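Local coordinates for Cel44C (Paenibacillus polymyxa, PDB 2YIH), which probably cleaves the beta-1,4-linked backbone of xyloglucan and cellulose-like glucans, this chain being the family 44 glycoside hydrolase part of a longer bacterial protein, at residues A[54-59]-A[148-153]; A[276-281]-A[347-352]; A[363-368]-A[395-400]. The protein carries 8 engineered substitutions. One frame throughout, in Å; residues are numbered along the deposited sequence.

Contact 1. Residues A[54-59]-A[148-153]; sequences NWENNM and LQPDLN. With CA (calcium ion), chain C; SO4 (sulfate ion), chain F.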
loop_
_atom_site.group_PDB
_atom_site.type_symbol
_atom_site.label_atom_id
_atom_site.label_comp_id
_atom_site.label_asym_id
_atom_site.label_seq_id
_atom_site.Cartn_x
_atom_site.Cartn_y
_atom_site.Cartn_z
ATOM N N ASN A 54 20.524 0.789 -8.823
ATOM C CA ASN A 54 21.698 1.654 -8.769
ATOM C C ASN A 54 21.300 2.977 -9.420
ATOM O O ASN A 54 21.063 3.033 -10.618
ATOM C CB ASN A 54 22.796 0.979 -9.599
ATOM C CG ASN A 54 24.069 1.811 -9.680
ATOM O OD1 ASN A 54 24.051 3.015 -9.401
ATOM N ND2 ASN A 54 25.191 1.168 -10.056
ATOM N N TRP A 55 21.173 4.039 -8.632
ATOM C CA TRP A 55 20.707 5.312 -9.205
ATOM C C TRP A 55 21.649 5.904 -10.251
ATOM O O TRP A 55 21.227 6.709 -11.110
ATOM C CB TRP A 55 20.437 6.322 -8.090
ATOM C CG TRP A 55 21.679 7.025 -7.539
ATOM C CD1 TRP A 55 22.497 6.557 -6.537
ATOM C CD2 TRP A 55 22.130 8.369 -7.838
ATOM N NE1 TRP A 55 23.473 7.503 -6.246
ATOM C CE2 TRP A 55 23.279 8.613 -7.039
ATOM C CE3 TRP A 55 21.688 9.379 -8.716
ATOM C CZ2 TRP A 55 23.984 9.813 -7.089
ATOM C CZ3 TRP A 55 22.406 10.588 -8.776
ATOM C CH2 TRP A 55 23.532 10.795 -7.953
ATOM N N GLU A 56 22.947 5.593 -10.132
ATOM C CA GLU A 56 23.932 6.196 -11.026
ATOM C C GLU A 56 23.731 5.779 -12.462
ATOM O O GLU A 56 23.929 6.603 -13.377
ATOM C CB GLU A 56 25.378 5.897 -10.584
ATOM C CG GLU A 56 25.668 6.289 -9.122
ATOM C CD GLU A 56 27.107 5.998 -8.754
ATOM O OE1 GLU A 56 27.758 5.158 -9.433
ATOM O OE2 GLU A 56 27.598 6.616 -7.802
ATOM N N ASN A 57 23.387 4.508 -12.684
ATOM C CA ASN A 57 23.230 4.000 -14.053
ATOM C C ASN A 57 21.838 3.448 -14.356
ATOM O O ASN A 57 21.603 2.979 -15.452
ATOM C CB ASN A 57 24.319 2.957 -14.381
ATOM C CG ASN A 57 24.255 1.706 -13.498
ATOM O OD1 ASN A 57 23.327 1.505 -12.742
ATOM N ND2 ASN A 57 25.255 0.837 -13.629
ATOM N N ASN A 58 20.959 3.453 -13.342
ATOM C CA ASN A 58 19.568 2.930 -13.460
ATOM C C ASN A 58 19.428 1.425 -13.623
ATOM O O ASN A 58 18.334 0.940 -13.881
ATOM C CB ASN A 58 18.746 3.660 -14.530
ATOM C CG ASN A 58 18.656 5.142 -14.266
ATOM O OD1 ASN A 58 18.008 5.577 -13.297
ATOM N ND2 ASN A 58 19.320 5.940 -15.116
ATOM N N MET A 59 20.528 0.690 -13.460
ATOM C CA MET A 59 20.492 -0.766 -13.524
ATOM C C MET A 59 19.908 -1.346 -12.249
ATOM O O MET A 59 19.951 -0.727 -11.166
ATOM C CB MET A 59 21.902 -1.346 -13.803
ATOM C CG MET A 59 22.499 -0.868 -15.161
ATOM S SD MET A 59 21.433 -1.366 -16.565
ATOM C CE MET A 59 20.595 0.159 -16.941
ATOM N N LEU A 148 26.493 16.090 -8.410
ATOM C CA LEU A 148 25.251 15.850 -9.152
ATOM C C LEU A 148 25.440 14.881 -10.304
ATOM O O LEU A 148 24.477 14.231 -10.727
ATOM C CB LEU A 148 24.661 17.175 -9.668
ATOM C CG LEU A 148 24.224 18.154 -8.572
ATOM C CD1 LEU A 148 23.665 19.423 -9.218
ATOM C CD2 LEU A 148 23.173 17.552 -7.632
ATOM N N GLN A 149 26.677 14.771 -10.794
ATOM C CA GLN A 149 27.059 13.781 -11.809
ATOM C C GLN A 149 27.959 12.778 -11.063
ATOM O O GLN A 149 29.149 13.059 -10.848
ATOM C CB GLN A 149 27.849 14.429 -12.983
ATOM C CG GLN A 149 27.066 15.496 -13.785
ATOM C CD GLN A 149 27.976 16.572 -14.401
ATOM O OE1 GLN A 149 28.015 17.716 -13.931
ATOM N NE2 GLN A 149 28.720 16.200 -15.446
ATOM N N PRO A 150 27.374 11.685 -10.542
ATOM C CA PRO A 150 28.168 10.816 -9.659
ATOM C C PRO A 150 29.288 10.093 -10.390
ATOM O O PRO A 150 29.278 9.985 -11.628
ATOM C CB PRO A 150 27.138 9.803 -9.140
ATOM C CG PRO A 150 26.098 9.721 -10.270
ATOM C CD PRO A 150 25.997 11.165 -10.741
ATOM N N ASP A 151 30.248 9.592 -9.616
ATOM C CA ASP A 151 31.396 8.897 -10.194
ATOM C C ASP A 151 30.928 7.530 -10.678
ATOM O O ASP A 151 30.587 6.669 -9.866
ATOM C CB ASP A 151 32.476 8.750 -9.115
ATOM C CG ASP A 151 33.805 8.293 -9.670
ATOM O OD1 ASP A 151 33.833 7.590 -10.701
ATOM O OD2 ASP A 151 34.826 8.619 -9.029
ATOM N N LEU A 152 30.981 7.316 -11.991
ATOM C CA LEU A 152 30.562 6.036 -12.575
ATOM C C LEU A 152 31.663 4.962 -12.566
ATOM O O LEU A 152 31.407 3.793 -12.896
ATOM C CB LEU A 152 30.070 6.255 -14.009
ATOM C CG LEU A 152 28.936 7.279 -14.181
ATOM C CD1 LEU A 152 28.599 7.417 -15.665
ATOM C CD2 LEU A 152 27.690 6.845 -13.368
ATOM N N ASN A 153 32.878 5.361 -12.205
ATOM C CA ASN A 153 34.048 4.505 -12.386
ATOM C C ASN A 153 34.540 3.853 -11.104
ATOM O O ASN A 153 35.484 3.027 -11.120
ATOM C CB ASN A 153 35.187 5.273 -13.048
ATOM C CG ASN A 153 34.858 5.661 -14.453
ATOM O OD1 ASN A 153 35.111 6.789 -14.863
ATOM N ND2 ASN A 153 34.201 4.771 -15.175
HETATM CA CA CA C . 29.752 5.389 -8.113
HETATM S S SO4 F . 28.770 18.134 -10.078
HETATM O O1 SO4 F . 27.978 18.506 -8.901
HETATM O O2 SO4 F . 29.934 18.994 -10.200
HETATM O O3 SO4 F . 29.228 16.745 -9.986
HETATM O O4 SO4 F . 27.976 18.248 -11.294
HETATM O O HOH W 1 30.498 7.135 -6.547
HETATM O O HOH W 2 30.071 3.453 -9.473
#
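P150 packs over the face of the six-membered ring of W55, a CH-pi contact in which P150 CG lies 3.6 Å from W55 CH2. The same CG touches the stem of E56, with P150 CG 3.6 Å from E56 CG. This is the tight part. E56 is extended beyond CG (chi2 -179°), which carries its carboxylate past the proline to a calcium ion. Both oxygens bind: E56 OE1 at 2.4 Å and E56 OE2 at 2.5 Å from the calcium. D151 adds its backbone O, 2.3 Å from the same ion. The D151 side chain starts out away from 54-59, and D151 OD1 accepts from N153 N at 2.9 Å in an Asx turn. A second Asx turn, from N54 OD1 to E56 N, shapes the other loop at the ligand itself.

Two waters also bind the calcium. The looser, solvent side is at L152, which is exposed and reaches in only with its CD2, 3.7 Å from E56 CB. L148 and Q149 point away, and L148 N holds a sulfate, probably from the crystallisation liquor.

D154 and Y156 supply the remaining calcium ligands, so the ion ties two distant loops together. W55 also meets the rings of F162 and F165 on helix 159-170, and E56 rests on V157 of strand 156-158.

Contact 2. Residues A[276-281]-A[347-352]; sequences RLLDVF and KYYPGT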
loop_
_atom_site.group_PDB
_atom_site.type_symbol
_atom_site.label_atom_id
_atom_site.label_comp_id
_atom_site.label_asym_id
_atom_site.label_seq_id
_atom_site.Cartn_x
_atom_site.Cartn_y
_atom_site.Cartn_z
ATOM N N ARG A 276 13.646 11.527 15.246
ATOM C CA ARG A 276 12.803 10.386 14.853
ATOM C C ARG A 276 13.410 9.721 13.602
ATOM O O ARG A 276 13.516 10.351 12.557
ATOM C CB ARG A 276 11.378 10.874 14.515
ATOM C CG ARG A 276 10.452 9.780 13.989
ATOM C CD ARG A 276 9.066 10.348 13.836
ATOM N NE ARG A 276 8.255 10.306 15.072
ATOM C CZ ARG A 276 7.567 9.254 15.510
ATOM N NH1 ARG A 276 7.651 8.062 14.896
ATOM N NH2 ARG A 276 6.746 9.402 16.572
ATOM N N LEU A 277 13.695 8.428 13.692
ATOM C CA LEU A 277 14.296 7.683 12.571
ATOM C C LEU A 277 13.300 6.777 11.831
ATOM O O LEU A 277 13.629 6.211 10.781
ATOM C CB LEU A 277 15.464 6.847 13.104
ATOM C CG LEU A 277 16.626 7.656 13.684
ATOM C CD1 LEU A 277 17.692 6.715 14.219
ATOM C CD2 LEU A 277 17.226 8.611 12.629
ATOM N N LEU A 278 12.100 6.626 12.381
ATOM C CA LEU A 278 11.037 5.865 11.733
ATOM C C LEU A 278 9.779 6.714 11.763
ATOM O O LEU A 278 9.326 7.074 12.841
ATOM C CB LEU A 278 10.780 4.535 12.460
ATOM C CG LEU A 278 9.638 3.682 11.882
ATOM C CD1 LEU A 278 10.044 3.086 10.511
ATOM C CD2 LEU A 278 9.287 2.592 12.867
ATOM N N ASP A 279 9.194 6.993 10.596
ATOM C CA ASP A 279 7.968 7.762 10.534
ATOM C C ASP A 279 6.751 6.894 10.303
ATOM O O ASP A 279 5.670 7.198 10.810
ATOM C CB ASP A 279 8.074 8.822 9.438
ATOM C CG ASP A 279 9.090 9.863 9.790
ATOM O OD1 ASP A 279 8.761 10.662 10.706
ATOM O OD2 ASP A 279 10.222 9.797 9.258
ATOM N N VAL A 280 6.916 5.823 9.514
ATOM C CA VAL A 280 5.780 5.015 9.089
ATOM C C VAL A 280 6.164 3.549 9.167
ATOM O O VAL A 280 7.170 3.141 8.564
ATOM C CB VAL A 280 5.371 5.339 7.624
ATOM C CG1 VAL A 280 4.100 4.575 7.216
ATOM C CG2 VAL A 280 5.187 6.883 7.419
ATOM N N PHE A 281 5.360 2.785 9.886
ATOM C CA PHE A 281 5.576 1.351 10.006
ATOM C C PHE A 281 4.884 0.728 8.820
ATOM O O PHE A 281 3.689 0.959 8.597
ATOM C CB PHE A 281 5.024 0.814 11.329
ATOM C CG PHE A 281 5.369 -0.641 11.561
ATOM C CD1 PHE A 281 6.596 -0.993 12.103
ATOM C CD2 PHE A 281 4.479 -1.648 11.183
ATOM C CE1 PHE A 281 6.940 -2.359 12.278
ATOM C CE2 PHE A 281 4.806 -3.002 11.351
ATOM C CZ PHE A 281 6.052 -3.352 11.885
ATOM N N LYS A 347 1.649 1.530 21.321
ATOM C CA LYS A 347 2.427 1.152 22.484
ATOM C C LYS A 347 3.935 1.366 22.350
ATOM O O LYS A 347 4.562 1.908 23.256
ATOM C CB LYS A 347 2.177 -0.298 22.846
ATOM C CG LYS A 347 2.958 -0.737 24.060
ATOM C CD LYS A 347 2.521 -2.095 24.567
ATOM C CE LYS A 347 3.564 -2.625 25.557
ATOM N NZ LYS A 347 2.985 -3.195 26.796
ATOM N N TYR A 348 4.538 0.844 21.285
ATOM C CA TYR A 348 6.009 0.786 21.251
ATOM C C TYR A 348 6.714 1.912 20.516
ATOM O O TYR A 348 7.911 2.135 20.729
ATOM C CB TYR A 348 6.481 -0.568 20.716
ATOM C CG TYR A 348 6.305 -1.693 21.701
ATOM C CD1 TYR A 348 7.169 -1.830 22.786
ATOM C CD2 TYR A 348 5.277 -2.618 21.547
ATOM C CE1 TYR A 348 7.038 -2.899 23.692
ATOM C CE2 TYR A 348 5.118 -3.683 22.469
ATOM C CZ TYR A 348 6.013 -3.809 23.521
ATOM O OH TYR A 348 5.877 -4.860 24.409
ATOM N N TYR A 349 6.005 2.669 19.671
ATOM C CA TYR A 349 6.609 3.882 19.120
ATOM C C TYR A 349 5.511 4.880 18.819
ATOM O O TYR A 349 5.141 5.093 17.685
ATOM C CB TYR A 349 7.482 3.622 17.875
ATOM C CG TYR A 349 8.469 4.748 17.552
ATOM C CD1 TYR A 349 8.323 6.033 18.075
ATOM C CD2 TYR A 349 9.545 4.529 16.670
ATOM C CE1 TYR A 349 9.277 7.028 17.814
ATOM C CE2 TYR A 349 10.443 5.520 16.355
ATOM C CZ TYR A 349 10.316 6.768 16.940
ATOM O OH TYR A 349 11.224 7.759 16.638
ATOM N N PRO A 350 4.952 5.470 19.874
ATOM C CA PRO A 350 3.797 6.333 19.735
ATOM C C PRO A 350 4.014 7.388 18.663
ATOM O O PRO A 350 5.086 7.968 18.563
ATOM C CB PRO A 350 3.705 6.998 21.117
ATOM C CG PRO A 350 4.246 5.912 22.050
ATOM C CD PRO A 350 5.326 5.225 21.284
ATOM N N GLY A 351 2.969 7.646 17.880
ATOM C CA GLY A 351 2.999 8.695 16.881
ATOM C C GLY A 351 3.424 8.173 15.519
ATOM O O GLY A 351 3.315 8.872 14.523
ATOM N N THR A 352 3.998 6.966 15.495
ATOM C CA THR A 352 4.381 6.356 14.204
ATOM C C THR A 352 3.123 6.008 13.388
ATOM O O THR A 352 2.129 5.560 13.979
ATOM C CB THR A 352 5.176 5.058 14.495
ATOM O OG1 THR A 352 6.295 5.416 15.318
ATOM C CG2 THR A 352 5.660 4.417 13.182
#
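R276 runs out straight, CG opposite its backbone N (chi1 175°), and then bends at chi3 (-86°), which lays its guanidinium over Y349. The two groups stack nearly parallel, with planes 15° apart and centres of guanidinium and ring 4.3 Å apart. Y349 CE1 sits over the guanidinium face, toward its rim. The stem of R276 follows the end of the ring, with R276 CG 3.4 Å from Y349 OH. That hydroxyl has its polar partner in S270 of helix 258-273.

The guanidinium edge is used for bonds that lie close to its plane. R276 NH1 gives to T352 OG1 at 3.0 Å and also to L278 O at 2.8 Å. R276 NH2 gives to P350 O at 3.0 Å. Three acceptors and one stacked face thus fix its rotation.

The setting is a TIM barrel. Residues 349-352 form a type II turn that leads from helix 337-348 into strand 353-359, beside the start of the neighbouring strand 280-285. G351 fits the turn's third position, where a CB would press on the preceding carbonyl. Y349 O takes two donors, T352 N and T352 OG1, the latter at 2.7 Å.

The T352 methyl faces the strand: T352 CG2 is 3.7 Å from F281 N. L278 CB touches the ring farther along its rim, at Y349 CE2, 4.0 Å away. D279 points away from this turn, and D279 OD2 makes a salt bridge to K220.

Contact 3. Residues A[363-368]-A[395-400]; sequences GENDIS and DGVNNY. With EDO (1,2-ethanediol), chain O; EDO (1,2-ethanediol), chain J.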
loop_
_atom_site.group_PDB
_atom_site.type_symbol
_atom_site.label_atom_id
_atom_site.label_comp_id
_atom_site.label_asym_id
_atom_site.label_seq_id
_atom_site.Cartn_x
_atom_site.Cartn_y
_atom_site.Cartn_z
ATOM N N GLY A 363 -8.326 -11.748 -8.131
ATOM C CA GLY A 363 -9.574 -11.553 -8.897
ATOM C C GLY A 363 -9.590 -10.231 -9.655
ATOM O O GLY A 363 -10.625 -9.541 -9.710
ATOM N N GLU A 364 -8.464 -9.919 -10.302
ATOM C CA GLU A 364 -8.217 -8.584 -10.860
ATOM C C GLU A 364 -9.220 -8.222 -11.936
ATOM O O GLU A 364 -9.508 -7.060 -12.145
ATOM C CB GLU A 364 -6.796 -8.517 -11.455
ATOM C CG GLU A 364 -5.711 -8.693 -10.398
ATOM C CD GLU A 364 -5.354 -10.154 -10.077
ATOM O OE1 GLU A 364 -5.991 -11.106 -10.580
ATOM O OE2 GLU A 364 -4.436 -10.341 -9.270
ATOM N N ASN A 365 -9.657 -9.232 -12.695
ATOM C CA ASN A 365 -10.594 -9.024 -13.779
ATOM C C ASN A 365 -11.895 -9.771 -13.489
ATOM O O ASN A 365 -12.606 -10.210 -14.413
ATOM C CB ASN A 365 -9.953 -9.469 -15.094
ATOM C CG ASN A 365 -8.866 -8.541 -15.518
ATOM O OD1 ASN A 365 -7.677 -8.911 -15.537
ATOM N ND2 ASN A 365 -9.231 -7.322 -15.788
ATOM N N ASP A 366 -12.231 -9.866 -12.204
ATOM C CA ASP A 366 -13.506 -10.494 -11.790
ATOM C C ASP A 366 -14.261 -9.592 -10.827
ATOM O O ASP A 366 -13.656 -8.869 -10.038
ATOM C CB ASP A 366 -13.240 -11.813 -11.070
ATOM C CG ASP A 366 -14.533 -12.614 -10.847
ATOM O OD1 ASP A 366 -15.094 -13.114 -11.860
ATOM O OD2 ASP A 366 -15.017 -12.713 -9.692
ATOM N N ILE A 367 -15.589 -9.602 -10.913
ATOM C CA ILE A 367 -16.376 -8.779 -10.010
ATOM C C ILE A 367 -16.004 -9.045 -8.545
ATOM O O ILE A 367 -16.031 -8.113 -7.739
ATOM C CB ILE A 367 -17.912 -9.004 -10.247
ATOM C CG1 ILE A 367 -18.796 -8.055 -9.409
ATOM C CG2 ILE A 367 -18.283 -10.466 -10.009
ATOM C CD1 ILE A 367 -18.507 -6.566 -9.606
ATOM N N SER A 368 -15.619 -10.275 -8.194
ATOM C CA SER A 368 -15.223 -10.559 -6.791
ATOM C C SER A 368 -14.041 -9.708 -6.376
ATOM O O SER A 368 -13.966 -9.301 -5.229
ATOM C CB SER A 368 -14.877 -12.042 -6.525
ATOM O OG SER A 368 -13.799 -12.531 -7.349
ATOM N N ASP A 395 -0.391 -9.244 -14.740
ATOM C CA ASP A 395 -0.014 -8.189 -15.672
ATOM C C ASP A 395 -1.168 -7.812 -16.609
ATOM O O ASP A 395 -2.205 -8.487 -16.640
ATOM C CB ASP A 395 1.232 -8.593 -16.472
ATOM C CG ASP A 395 2.488 -8.674 -15.593
ATOM O OD1 ASP A 395 2.629 -7.828 -14.692
ATOM O OD2 ASP A 395 3.361 -9.530 -15.855
ATOM N N GLY A 396 -0.984 -6.722 -17.341
ATOM C CA GLY A 396 -2.020 -6.208 -18.269
ATOM C C GLY A 396 -3.132 -5.537 -17.491
ATOM O O GLY A 396 -2.923 -5.126 -16.347
ATOM N N VAL A 397 -4.321 -5.413 -18.086
ATOM C CA VAL A 397 -5.392 -4.678 -17.370
ATOM C C VAL A 397 -5.805 -5.413 -16.090
ATOM O O VAL A 397 -5.702 -6.632 -15.995
ATOM C CB VAL A 397 -6.627 -4.404 -18.253
ATOM C CG1 VAL A 397 -6.232 -3.534 -19.455
ATOM C CG2 VAL A 397 -7.288 -5.693 -18.688
ATOM N N ASN A 398 -6.211 -4.641 -15.092
ATOM C CA ASN A 398 -6.818 -5.198 -13.876
ATOM C C ASN A 398 -8.139 -4.431 -13.736
ATOM O O ASN A 398 -8.299 -3.569 -12.877
ATOM C CB ASN A 398 -5.940 -4.924 -12.645
ATOM C CG ASN A 398 -4.638 -5.776 -12.597
ATOM O OD1 ASN A 398 -4.256 -6.527 -13.562
ATOM N ND2 ASN A 398 -3.915 -5.622 -11.502
ATOM N N ASN A 399 -9.096 -4.818 -14.559
ATOM C CA ASN A 399 -10.260 -3.968 -14.821
ATOM C C ASN A 399 -11.100 -3.733 -13.583
ATOM O O ASN A 399 -11.623 -2.648 -13.410
ATOM C CB ASN A 399 -11.144 -4.571 -15.914
ATOM C CG ASN A 399 -10.506 -4.472 -17.284
ATOM O OD1 ASN A 399 -9.949 -3.423 -17.664
ATOM N ND2 ASN A 399 -10.510 -5.587 -17.998
ATOM N N TYR A 400 -11.269 -4.767 -12.757
ATOM C CA TYR A 400 -12.156 -4.619 -11.589
ATOM C C TYR A 400 -11.462 -3.970 -10.391
ATOM O O TYR A 400 -12.123 -3.318 -9.554
ATOM C CB TYR A 400 -12.856 -5.936 -11.250
ATOM C CG TYR A 400 -14.133 -6.157 -12.050
ATOM C CD1 TYR A 400 -15.279 -5.411 -11.786
ATOM C CD2 TYR A 400 -14.153 -7.061 -13.131
ATOM C CE1 TYR A 400 -16.461 -5.611 -12.499
ATOM C CE2 TYR A 400 -15.327 -7.277 -13.851
ATOM C CZ TYR A 400 -16.447 -6.516 -13.573
ATOM O OH TYR A 400 -17.614 -6.717 -14.291
HETATM C C1 EDO O . 1.613 -3.795 -19.071
HETATM O O1 EDO O . 0.680 -4.259 -20.047
HETATM C C2 EDO O . 0.991 -3.954 -17.693
HETATM O O2 EDO O . 1.374 -5.229 -17.166
HETATM C C1 EDO J . -19.247 -14.170 -10.521
HETATM O O1 EDO J . -19.768 -15.404 -11.009
HETATM C C2 EDO J . -18.328 -13.616 -11.592
HETATM O O2 EDO J . -17.278 -14.556 -11.832
#
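The ring of Y400 carries I367 on one face and the backbone of N365 at its edge. I367 CA stands 3.9 Å from the centroid of the Y400 ring and 7° off its normal, a CH-pi contact. N365 C lies near the ring plane, 3.5 Å from Y400 CD2. The I367 side chain adds an apolar contact from CD1, 3.7 Å from Y400 CE1. In the TIM barrel, these segments are the loops after strands 353-359 and 387-390, each running into the helix that follows. The contact joins the first turns of helices 367-382 and 399-409.

One backbone bond crosses it. Y400 N gives to E364 O at 3.0 Å. E364 and N398 run alongside each other, with E364 CB 3.7 Å from N398 CG. N365 and N399 cross, their amide planes 66° apart.

A type I turn from G363 to D366 leads into the first helix. D366 is its N-cap: with CG turned opposite the backbone N (chi1 -170°), D366 OD2 receives S368 N at 2.9 Å. The same oxygen also receives S368 OG at 2.6 Å, and S368 OG has a further bond with R309. An alanine here takes away the shared acceptor, which would probably leave S368 N without its capping bond and the start of helix 367-382 less firmly held, while S368 OG would keep R309.

I367 and Y400 also touch F480 of strand 474-481, which belongs to the other, largely antiparallel sheet. The contact thus lies where the barrel meets that sheet. There the hydroxyl of Y400 is hydrogen-bonded to D481 O.

The three contacts follow one another along the chain, each closing before the next opens. None touches another. Their centres are about 32 Å apart for contacts 1 and 2, about 38 Å for contacts 1 and 3, and about 35 Å for contacts 2 and 3. All three belong to the eight-stranded barrel or its loops. Contact 1 joins long excursions after strands 42-45 and 105-110. Contacts 2 and 3 lie on opposite sides of the chain's centre and share strand 353-359: 347-352 leads into it and 363-368 follows it. Contact 3 also meets the nine-stranded sheet. Loops at both ends of the barrel are thus tied down at separate places.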